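PDB 4EZI: Alpha/beta hydrolase from Legionella pneumophila subsp. pneumophila str. Philadelphia 1, which is of unknown biological function but probably hydrolyses ester bonds, perhaps those of lipids such as triacylglycerols. Local coordinates for residues A[100-105]-A[111-116]; A[180-183]-A[188-191]; A[205-210]-A[220-225]; A[343-348]-A[359-364]. All coordinates share one frame; numbering follows the deposited sequence.

Contact 1: residues A[100-105]-A[111-116]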
# COMPACT_ATOMS: atom_id res chain seq x y z
N ILE A 100 13.47 -5.21 4.40
CA ILE A 100 12.73 -6.39 4.78
C ILE A 100 11.83 -6.91 3.65
O ILE A 100 11.64 -8.13 3.53
CB ILE A 100 11.90 -6.14 6.08
CG1 ILE A 100 11.46 -7.43 6.71
CG2 ILE A 100 10.76 -5.16 5.84
CD1 ILE A 100 12.61 -8.28 7.26
N TYR A 101 11.28 -6.02 2.84
CA TYR A 101 10.41 -6.42 1.74
C TYR A 101 11.19 -7.14 0.67
O TYR A 101 10.77 -8.20 0.19
CB TYR A 101 9.63 -5.22 1.17
CG TYR A 101 9.00 -4.42 2.27
CD1 TYR A 101 7.90 -4.91 2.93
CD2 TYR A 101 9.54 -3.23 2.70
CE1 TYR A 101 7.35 -4.24 4.05
CE2 TYR A 101 9.03 -2.56 3.80
CZ TYR A 101 7.94 -3.06 4.46
OH TYR A 101 7.46 -2.37 5.56
N LEU A 102 12.35 -6.62 0.32
CA LEU A 102 13.24 -7.29 -0.62
C LEU A 102 13.72 -8.64 -0.09
O LEU A 102 13.72 -9.65 -0.81
CB LEU A 102 14.46 -6.43 -0.94
CG LEU A 102 14.18 -5.10 -1.62
CD1 LEU A 102 15.52 -4.44 -1.93
CD2 LEU A 102 13.37 -5.29 -2.92
N ALA A 103 14.09 -8.67 1.18
CA ALA A 103 14.64 -9.86 1.79
C ALA A 103 13.62 -10.99 1.79
O ALA A 103 13.92 -12.14 1.47
CB ALA A 103 15.16 -9.56 3.18
N ALA A 104 12.40 -10.67 2.21
CA ALA A 104 11.36 -11.68 2.34
C ALA A 104 10.87 -12.17 0.98
O ALA A 104 10.80 -13.36 0.73
CB ALA A 104 10.21 -11.12 3.20
N TYR A 105 10.50 -11.23 0.11
CA TYR A 105 9.88 -11.58 -1.16
C TYR A 105 10.86 -11.95 -2.26
O TYR A 105 10.51 -12.75 -3.14
CB TYR A 105 9.00 -10.43 -1.65
CG TYR A 105 7.71 -10.26 -0.88
CD1 TYR A 105 6.73 -11.22 -0.93
CD2 TYR A 105 7.45 -9.11 -0.12
CE1 TYR A 105 5.53 -11.08 -0.24
CE2 TYR A 105 6.27 -8.95 0.58
CZ TYR A 105 5.31 -9.93 0.51
OH TYR A 105 4.08 -9.80 1.15
N TYR A 111 10.86 -14.14 -5.71
CA TYR A 111 9.98 -13.45 -6.63
C TYR A 111 10.64 -12.18 -7.13
O TYR A 111 11.40 -11.51 -6.42
CB TYR A 111 8.66 -13.08 -5.94
CG TYR A 111 7.89 -14.24 -5.31
CD1 TYR A 111 7.91 -15.52 -5.86
CD2 TYR A 111 7.13 -14.04 -4.18
CE1 TYR A 111 7.18 -16.56 -5.28
CE2 TYR A 111 6.41 -15.05 -3.60
CZ TYR A 111 6.45 -16.32 -4.14
OH TYR A 111 5.71 -17.33 -3.55
N MSE A 112 10.34 -11.83 -8.39
CA MSE A 112 10.62 -10.50 -8.89
C MSE A 112 9.72 -9.53 -8.15
O MSE A 112 8.50 -9.66 -8.24
CB MSE A 112 10.42 -10.44 -10.40
CG MSE A 112 10.69 -9.01 -10.93
SE MSE A 112 10.67 -8.92 -12.87
CE MSE A 112 9.14 -7.84 -13.13
N THR A 113 10.31 -8.62 -7.38
CA THR A 113 9.60 -7.80 -6.42
C THR A 113 9.46 -6.40 -7.01
O THR A 113 10.45 -5.74 -7.36
CB THR A 113 10.33 -7.85 -5.06
OG1 THR A 113 10.41 -9.21 -4.63
CG2 THR A 113 9.63 -7.02 -4.01
N VAL A 114 8.21 -5.96 -7.17
CA VAL A 114 7.84 -4.73 -7.87
C VAL A 114 7.14 -3.84 -6.86
O VAL A 114 6.17 -4.25 -6.26
CB VAL A 114 6.91 -5.06 -9.05
CG1 VAL A 114 6.41 -3.83 -9.73
CG2 VAL A 114 7.64 -6.00 -10.05
N MSE A 115 7.66 -2.62 -6.66
CA MSE A 115 7.23 -1.76 -5.56
C MSE A 115 7.01 -0.34 -6.06
O MSE A 115 7.98 0.41 -6.24
CB MSE A 115 8.26 -1.78 -4.44
CG MSE A 115 8.61 -3.17 -3.97
SE MSE A 115 9.85 -3.18 -2.48
CE MSE A 115 8.66 -2.56 -1.13
N PRO A 116 5.76 0.06 -6.28
CA PRO A 116 5.52 1.45 -6.70
C PRO A 116 5.83 2.44 -5.57
O PRO A 116 5.57 2.13 -4.41
CB PRO A 116 4.04 1.48 -7.04
CG PRO A 116 3.44 0.38 -6.20
CD PRO A 116 4.50 -0.70 -6.19

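Contact 2: residues A[180-183]-A[188-191]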
# COMPACT_ATOMS: atom_id res chain seq x y z
N GLU A 180 -9.18 -5.13 -7.71
CA GLU A 180 -10.47 -4.84 -8.30
C GLU A 180 -10.31 -4.34 -9.73
O GLU A 180 -11.04 -4.78 -10.63
CB GLU A 180 -11.22 -3.81 -7.42
CG GLU A 180 -12.58 -3.45 -7.92
CD GLU A 180 -13.27 -2.45 -7.06
OE1 GLU A 180 -12.57 -1.56 -6.51
OE2 GLU A 180 -14.51 -2.51 -6.94
N MSE A 181 -9.40 -3.40 -9.93
CA MSE A 181 -9.20 -2.80 -11.24
C MSE A 181 -8.59 -3.77 -12.24
O MSE A 181 -8.93 -3.73 -13.42
CB MSE A 181 -8.38 -1.52 -11.12
CG MSE A 181 -8.26 -0.74 -12.42
SE MSE A 181 -7.29 0.93 -12.24
CE MSE A 181 -8.67 2.01 -11.35
N LEU A 182 -7.68 -4.62 -11.79
CA LEU A 182 -7.16 -5.67 -12.66
C LEU A 182 -8.29 -6.59 -13.16
O LEU A 182 -8.39 -6.88 -14.35
CB LEU A 182 -6.08 -6.50 -11.96
CG LEU A 182 -4.70 -5.83 -11.85
CD1 LEU A 182 -3.80 -6.71 -10.98
CD2 LEU A 182 -4.08 -5.58 -13.22
N ALA A 183 -9.15 -7.02 -12.24
CA ALA A 183 -10.25 -7.91 -12.60
C ALA A 183 -11.20 -7.22 -13.58
O ALA A 183 -11.72 -7.85 -14.50
CB ALA A 183 -10.98 -8.38 -11.35
N ASP A 188 -7.94 -10.61 -18.56
CA ASP A 188 -7.12 -11.69 -19.11
C ASP A 188 -5.72 -11.78 -18.51
O ASP A 188 -4.92 -12.61 -18.93
CB ASP A 188 -7.03 -11.56 -20.64
CG ASP A 188 -8.39 -11.72 -21.33
OD1 ASP A 188 -9.25 -12.46 -20.81
OD2 ASP A 188 -8.58 -11.10 -22.40
N LEU A 189 -5.43 -10.95 -17.50
CA LEU A 189 -4.16 -11.07 -16.78
C LEU A 189 -4.41 -11.92 -15.52
O LEU A 189 -5.07 -11.47 -14.60
CB LEU A 189 -3.65 -9.68 -16.38
CG LEU A 189 -2.34 -9.71 -15.59
CD1 LEU A 189 -1.18 -10.29 -16.42
CD2 LEU A 189 -2.01 -8.33 -15.07
N PRO A 190 -3.83 -13.13 -15.45
CA PRO A 190 -4.10 -13.96 -14.27
C PRO A 190 -3.47 -13.39 -13.01
O PRO A 190 -2.35 -12.89 -13.06
CB PRO A 190 -3.48 -15.32 -14.60
CG PRO A 190 -3.18 -15.30 -16.06
CD PRO A 190 -3.11 -13.87 -16.50
N VAL A 191 -4.23 -13.43 -11.91
CA VAL A 191 -3.74 -13.07 -10.60
C VAL A 191 -3.78 -14.35 -9.77
O VAL A 191 -4.80 -15.05 -9.76
CB VAL A 191 -4.60 -11.96 -9.95
CG1 VAL A 191 -4.11 -11.69 -8.50
CG2 VAL A 191 -4.60 -10.70 -10.78

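Contact 3: residues A[205-210]-A[220-225]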
# COMPACT_ATOMS: atom_id res chain seq x y z
N GLU A 205 -16.71 2.83 9.16
CA GLU A 205 -15.94 2.07 10.15
C GLU A 205 -14.59 2.75 10.43
O GLU A 205 -14.17 2.89 11.59
CB GLU A 205 -15.75 0.61 9.72
CG GLU A 205 -17.05 -0.22 9.69
CD GLU A 205 -18.02 0.13 8.54
OE1 GLU A 205 -17.62 0.72 7.49
OE2 GLU A 205 -19.22 -0.24 8.68
N THR A 206 -13.90 3.12 9.37
CA THR A 206 -12.59 3.71 9.52
C THR A 206 -12.69 5.12 10.12
O THR A 206 -11.92 5.46 11.03
CB THR A 206 -11.81 3.68 8.19
OG1 THR A 206 -11.69 2.33 7.75
CG2 THR A 206 -10.41 4.27 8.34
N MSE A 207 -13.61 5.95 9.64
CA MSE A 207 -13.72 7.29 10.20
C MSE A 207 -14.02 7.24 11.69
O MSE A 207 -13.49 8.02 12.47
CB MSE A 207 -14.75 8.15 9.49
CG MSE A 207 -14.26 8.63 8.15
SE MSE A 207 -12.67 9.74 8.22
CE MSE A 207 -11.41 8.42 7.59
N HIS A 208 -14.97 6.40 12.09
CA HIS A 208 -15.29 6.33 13.52
C HIS A 208 -14.06 5.94 14.32
O HIS A 208 -13.80 6.52 15.38
CB HIS A 208 -16.49 5.43 13.74
CG HIS A 208 -17.79 6.07 13.36
ND1 HIS A 208 -19.00 5.47 13.61
CD2 HIS A 208 -18.07 7.26 12.77
CE1 HIS A 208 -19.97 6.26 13.18
NE2 HIS A 208 -19.43 7.35 12.68
N PHE A 209 -13.32 4.93 13.86
CA PHE A 209 -12.20 4.41 14.60
C PHE A 209 -11.08 5.45 14.72
O PHE A 209 -10.52 5.65 15.78
CB PHE A 209 -11.74 3.13 13.92
CG PHE A 209 -10.83 2.28 14.73
CD1 PHE A 209 -11.34 1.56 15.79
CD2 PHE A 209 -9.50 2.18 14.44
CE1 PHE A 209 -10.56 0.72 16.52
CE2 PHE A 209 -8.70 1.34 15.15
CZ PHE A 209 -9.23 0.59 16.20
N VAL A 210 -10.76 6.11 13.61
CA VAL A 210 -9.62 7.00 13.59
C VAL A 210 -9.96 8.32 14.29
O VAL A 210 -9.14 8.89 15.00
CB VAL A 210 -9.07 7.17 12.15
CG1 VAL A 210 -7.87 8.05 12.12
CG2 VAL A 210 -8.72 5.79 11.55
N ALA A 220 -2.34 12.43 12.35
CA ALA A 220 -1.51 12.55 11.14
C ALA A 220 -2.20 11.94 9.93
O ALA A 220 -2.18 12.52 8.85
CB ALA A 220 -0.13 11.94 11.37
N TYR A 221 -2.78 10.74 10.07
CA TYR A 221 -3.47 10.13 8.96
C TYR A 221 -4.61 11.03 8.46
O TYR A 221 -4.83 11.18 7.25
CB TYR A 221 -4.06 8.78 9.35
CG TYR A 221 -3.13 7.67 9.75
CD1 TYR A 221 -1.91 7.48 9.13
CD2 TYR A 221 -3.51 6.75 10.70
CE1 TYR A 221 -1.09 6.40 9.45
CE2 TYR A 221 -2.71 5.67 11.04
CZ TYR A 221 -1.48 5.51 10.41
OH TYR A 221 -0.68 4.43 10.71
N LEU A 222 -5.41 11.54 9.38
CA LEU A 222 -6.57 12.34 8.99
C LEU A 222 -6.16 13.67 8.39
O LEU A 222 -6.79 14.14 7.44
CB LEU A 222 -7.52 12.55 10.18
CG LEU A 222 -8.22 11.27 10.63
CD1 LEU A 222 -8.91 11.51 11.97
CD2 LEU A 222 -9.21 10.75 9.61
N ALA A 223 -5.13 14.28 8.95
CA ALA A 223 -4.60 15.52 8.38
C ALA A 223 -4.16 15.28 6.92
O ALA A 223 -4.53 16.03 6.00
CB ALA A 223 -3.43 16.01 9.22
N TYR A 224 -3.41 14.21 6.71
CA TYR A 224 -2.93 13.87 5.36
C TYR A 224 -4.10 13.63 4.42
O TYR A 224 -4.16 14.11 3.28
CB TYR A 224 -2.03 12.64 5.47
CG TYR A 224 -1.05 12.29 4.37
CD1 TYR A 224 -0.76 13.14 3.31
CD2 TYR A 224 -0.34 11.11 4.45
CE1 TYR A 224 0.24 12.83 2.41
CE2 TYR A 224 0.68 10.80 3.54
CZ TYR A 224 0.96 11.65 2.52
OH TYR A 224 1.98 11.37 1.64
N PHE A 225 -5.08 12.85 4.89
CA PHE A 225 -6.17 12.46 4.05
C PHE A 225 -7.00 13.65 3.58
O PHE A 225 -7.25 13.82 2.39
CB PHE A 225 -7.08 11.43 4.76
CG PHE A 225 -8.22 10.97 3.90
CD1 PHE A 225 -8.00 10.06 2.88
CD2 PHE A 225 -9.49 11.50 4.04
CE1 PHE A 225 -8.99 9.68 2.03
CE2 PHE A 225 -10.50 11.10 3.17
CZ PHE A 225 -10.25 10.19 2.17

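Contact 4: residues A[343-348]-A[359-364]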
# COMPACT_ATOMS: atom_id res chain seq x y z
N LYS A 343 -7.41 -13.72 8.73
CA LYS A 343 -6.46 -14.15 9.74
C LYS A 343 -6.02 -12.97 10.59
O LYS A 343 -5.64 -11.92 10.05
CB LYS A 343 -5.23 -14.77 9.06
CG LYS A 343 -4.06 -15.05 9.95
CD LYS A 343 -4.29 -16.18 10.90
CE LYS A 343 -2.99 -16.48 11.67
NZ LYS A 343 -3.19 -17.48 12.75
N SER A 344 -6.04 -13.18 11.89
CA SER A 344 -5.44 -12.28 12.87
C SER A 344 -4.18 -12.92 13.42
O SER A 344 -4.20 -14.08 13.87
CB SER A 344 -6.40 -12.01 14.04
OG SER A 344 -5.74 -11.26 15.04
N VAL A 345 -3.10 -12.16 13.43
CA VAL A 345 -1.83 -12.63 13.94
C VAL A 345 -1.68 -12.46 15.46
O VAL A 345 -0.72 -13.00 16.04
CB VAL A 345 -0.62 -11.97 13.23
CG1 VAL A 345 -0.67 -12.24 11.76
CG2 VAL A 345 -0.55 -10.46 13.52
N SER A 346 -2.61 -11.75 16.10
CA SER A 346 -2.52 -11.45 17.53
C SER A 346 -3.81 -10.82 18.01
O SER A 346 -4.49 -10.13 17.24
CB SER A 346 -1.38 -10.45 17.80
OG SER A 346 -1.23 -10.17 19.19
N ASP A 347 -4.12 -11.02 19.29
CA ASP A 347 -5.19 -10.26 19.93
C ASP A 347 -4.73 -8.87 20.41
O ASP A 347 -5.57 -8.02 20.70
CB ASP A 347 -5.76 -11.03 21.12
CG ASP A 347 -6.70 -12.15 20.73
OD1 ASP A 347 -7.17 -12.20 19.57
OD2 ASP A 347 -6.98 -12.99 21.62
N ALA A 348 -3.43 -8.61 20.48
CA ALA A 348 -2.94 -7.39 21.13
C ALA A 348 -1.77 -6.67 20.46
O ALA A 348 -1.54 -5.49 20.78
CB ALA A 348 -2.63 -7.65 22.62
N LEU A 359 3.66 -9.80 7.37
CA LEU A 359 4.49 -10.09 6.19
C LEU A 359 4.76 -11.59 6.05
O LEU A 359 4.74 -12.14 4.94
CB LEU A 359 5.78 -9.25 6.24
CG LEU A 359 6.81 -9.35 5.10
CD1 LEU A 359 6.20 -9.18 3.74
CD2 LEU A 359 7.93 -8.32 5.31
N LYS A 360 5.06 -12.25 7.17
CA LYS A 360 5.32 -13.70 7.15
C LYS A 360 4.10 -14.46 6.64
O LYS A 360 4.23 -15.37 5.81
CB LYS A 360 5.74 -14.17 8.54
CG LYS A 360 6.05 -15.65 8.66
CD LYS A 360 7.06 -16.15 7.69
CE LYS A 360 7.61 -17.56 8.08
NZ LYS A 360 6.59 -18.40 8.78
N GLU A 361 2.92 -14.07 7.10
CA GLU A 361 1.69 -14.68 6.61
C GLU A 361 1.49 -14.47 5.13
O GLU A 361 1.00 -15.37 4.43
CB GLU A 361 0.48 -14.20 7.38
CG GLU A 361 0.46 -14.51 8.87
CD GLU A 361 0.47 -16.00 9.23
OE1 GLU A 361 0.00 -16.84 8.45
OE2 GLU A 361 0.93 -16.31 10.36
N GLN A 362 1.80 -13.27 4.64
CA GLN A 362 1.67 -12.99 3.21
C GLN A 362 2.56 -13.92 2.38
O GLN A 362 2.10 -14.54 1.43
CB GLN A 362 2.00 -11.52 2.91
CG GLN A 362 0.99 -10.56 3.49
CD GLN A 362 1.45 -9.11 3.44
OE1 GLN A 362 2.63 -8.81 3.53
NE2 GLN A 362 0.50 -8.19 3.31
N VAL A 363 3.82 -14.01 2.76
CA VAL A 363 4.75 -14.89 2.05
C VAL A 363 4.26 -16.35 2.04
O VAL A 363 4.26 -17.02 1.03
CB VAL A 363 6.21 -14.84 2.63
CG1 VAL A 363 7.13 -15.89 1.93
CG2 VAL A 363 6.79 -13.43 2.52
N ASP A 364 3.81 -16.80 3.21
CA ASP A 364 3.34 -18.18 3.33
C ASP A 364 2.10 -18.44 2.47
O ASP A 364 1.95 -19.51 1.88
CB ASP A 364 3.05 -18.52 4.78
CG ASP A 364 4.30 -18.70 5.61
OD1 ASP A 364 5.40 -18.91 5.06
OD2 ASP A 364 4.15 -18.69 6.85

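Contact 1: residues A[100-105]-A[111-116]
The selenomethionine M115 reaches from strand 112-116 to Y101 and L102 on helix 99-108, joining the second and third elements of the beta-alpha-beta unit formed by strand 74-80, this helix and this strand. Its CB starts toward the helix and CG continues in an extended line (chi2 -177°), so that the first helix atoms met are those beside SE: CD2 of L102 lies 4.1 Å from M115 SE. There the chain bends (chi3 72°), swinging CE across Y101 at about a right angle. M115 CE lies 3.6 Å from Y101 CB and 3.9 Å from Y101 CG, approaching the root of the ring obliquely while the hydroxyl, at the far end, is hydrogen-bonded to H355. One turn later, Y105 CB rests 3.5 Å from T113 OG1. At the strand's entrance the Y105 and Y111 side chains spread apart, meeting near their bases, where Y111 CD2 lies at the edge of the Y105 ring, 4.3 Å from Y105 CD1; the Y111 hydroxyl goes on to E370. The T113 hydroxyl bonds back to Y111 O from above the carbonyl plane. Between the backbones, Y111 N donates to Y105 O over 2.9 Å.

Contact 2: residues A[180-183]-A[188-191]
Flat groups play no part where L182 meets L189 and V191: neither ring faces nor amide edges are involved, and methyl groups do all the touching. L182, which is buried, presents its two branches to different partners. CD2 of L182 meets CD2 of L189 end to end at 3.9 Å, the two leucine side chains running at a slant to each other. The other branch, L182 CD1, abuts V191 CG2 at 4.1 Å, and here the side chains lie roughly at right angles. The L182 isobutyl group is thus addressed from two places along the following loop. In L189, CG stands opposite the backbone N (chi1 178°), which extends the side chain from the loop to the helix; V191 has nearly the same first torsion, but its contact is made by CG2, the branch beside the backbone N. The helix concerned, 170-185, follows strand 162-168 and the probable nucleophile elbow of the alpha/beta hydrolase fold, and the loop brings the chain back to strand 193-197. The same three side chains also rest on the sheet: L182 and V191 both touch L165 of strand 162-168, while L189 touches L163 two residues earlier. L189 also lies on K149 of helix 134-154 and V191 on A308.

Contact 3: residues A[205-210]-A[220-225]
Two bends in the side chain of the selenomethionine M207 bring its end to L222: with chi1 at -75° and chi2 at -61° the chain curls off helix 203-212, although its first bond does not aim at the neighbouring helix, and a further turn at chi3 sets CE beside the leucine. V210, one turn further along, needs no such detour. Its CG1 lies opposite the backbone N (chi1 -178°) and faces helix 218-233 directly. L222 answers both residues with different parts of its forked end. CD2 takes the selenomethionine, at 3.8 Å from M207 CE and 3.9 Å from M207 SE, so the methyl touches the last two atoms of the chain together. V210 CG1 settles against the other side of the fork, 3.6 Å from both CG and CD1 of L222. In each pair the side chains pass alongside in opposite directions, overlapping over part of their length. L222 CD1 also comes within 4.0 Å of V210 O. These two helices belong to the largely helical insertion between strands 193-197 and 310-314, the place where alpha/beta hydrolases commonly carry a lid or cap over the active site; that role is probable here. Additional cover comes from within the insertion: F226 packs on M207, A218 on V210 and P272 on L222. A bound di(hydroxyethyl)ether molecule lies close to the L222 side chain. On helix 218-233, the Y221 hydroxyl is hydrogen-bonded to D320.

Contact 4: residues A[343-348]-A[359-364]
The edge strand 340-344 of the alpha/beta hydrolase sheet, with V345 just beyond its end, meets the C-terminal helix 355-370 through K343, V345 and E361; the loop that joins strand and helix carries the histidine of a probable catalytic triad. E361 supplies the whole helix side of the contact. Its chain folds at chi2 (-62°), leaving CG as an apolar elbow against V345 and sending the carboxylate on toward K343. V345 CG1 lies 3.8 Å from E361 CG, the two side chains passing alongside in opposite directions. K343 crosses E361 at about a right angle, and its CE comes to 4.1 Å from E361 OE2. The ammonium itself stops short: K343 NZ and E361 OE2 are 4.9 Å apart, so the opposite charges may attract each other at this distance without forming a salt bridge. Beyond V345 the chain turns away from the helix in an ST turn, in which S346 OG accepts from A348 N at 3.0 Å and 167°. On the helix, K360 NZ pairs with D364 OD2 at 3.1 Å through the syn lone pair of that oxygen, a salt bridge one turn long. Strand 310-314 runs beside strand 340-344, and its V313 touches all of K343, V345 and E361; another side of helix 355-370 lies against helix 99-108, with V363 on Y105.

In the fold
The four contacts follow one another along the chain without interleaving. Contacts 1 and 4 are direct neighbours, their centres 18 Å apart: they touch where helix 99-108 lies beside helix 355-370, so an early and the final helix of the fold lie side by side against the shared sheet. Contact 2, about 20 Å from contact 1 between centres, belongs to the connection between the central strands 162-168 and 193-197. Contact 3 stands apart, inside the helical insertion, about 28 Å from contact 1 between centres and across the centre of the chain from it. Contacts 1, 2 and 4 thus tie helices and loops to the hydrolase core, while contact 3 lies within its probable lid.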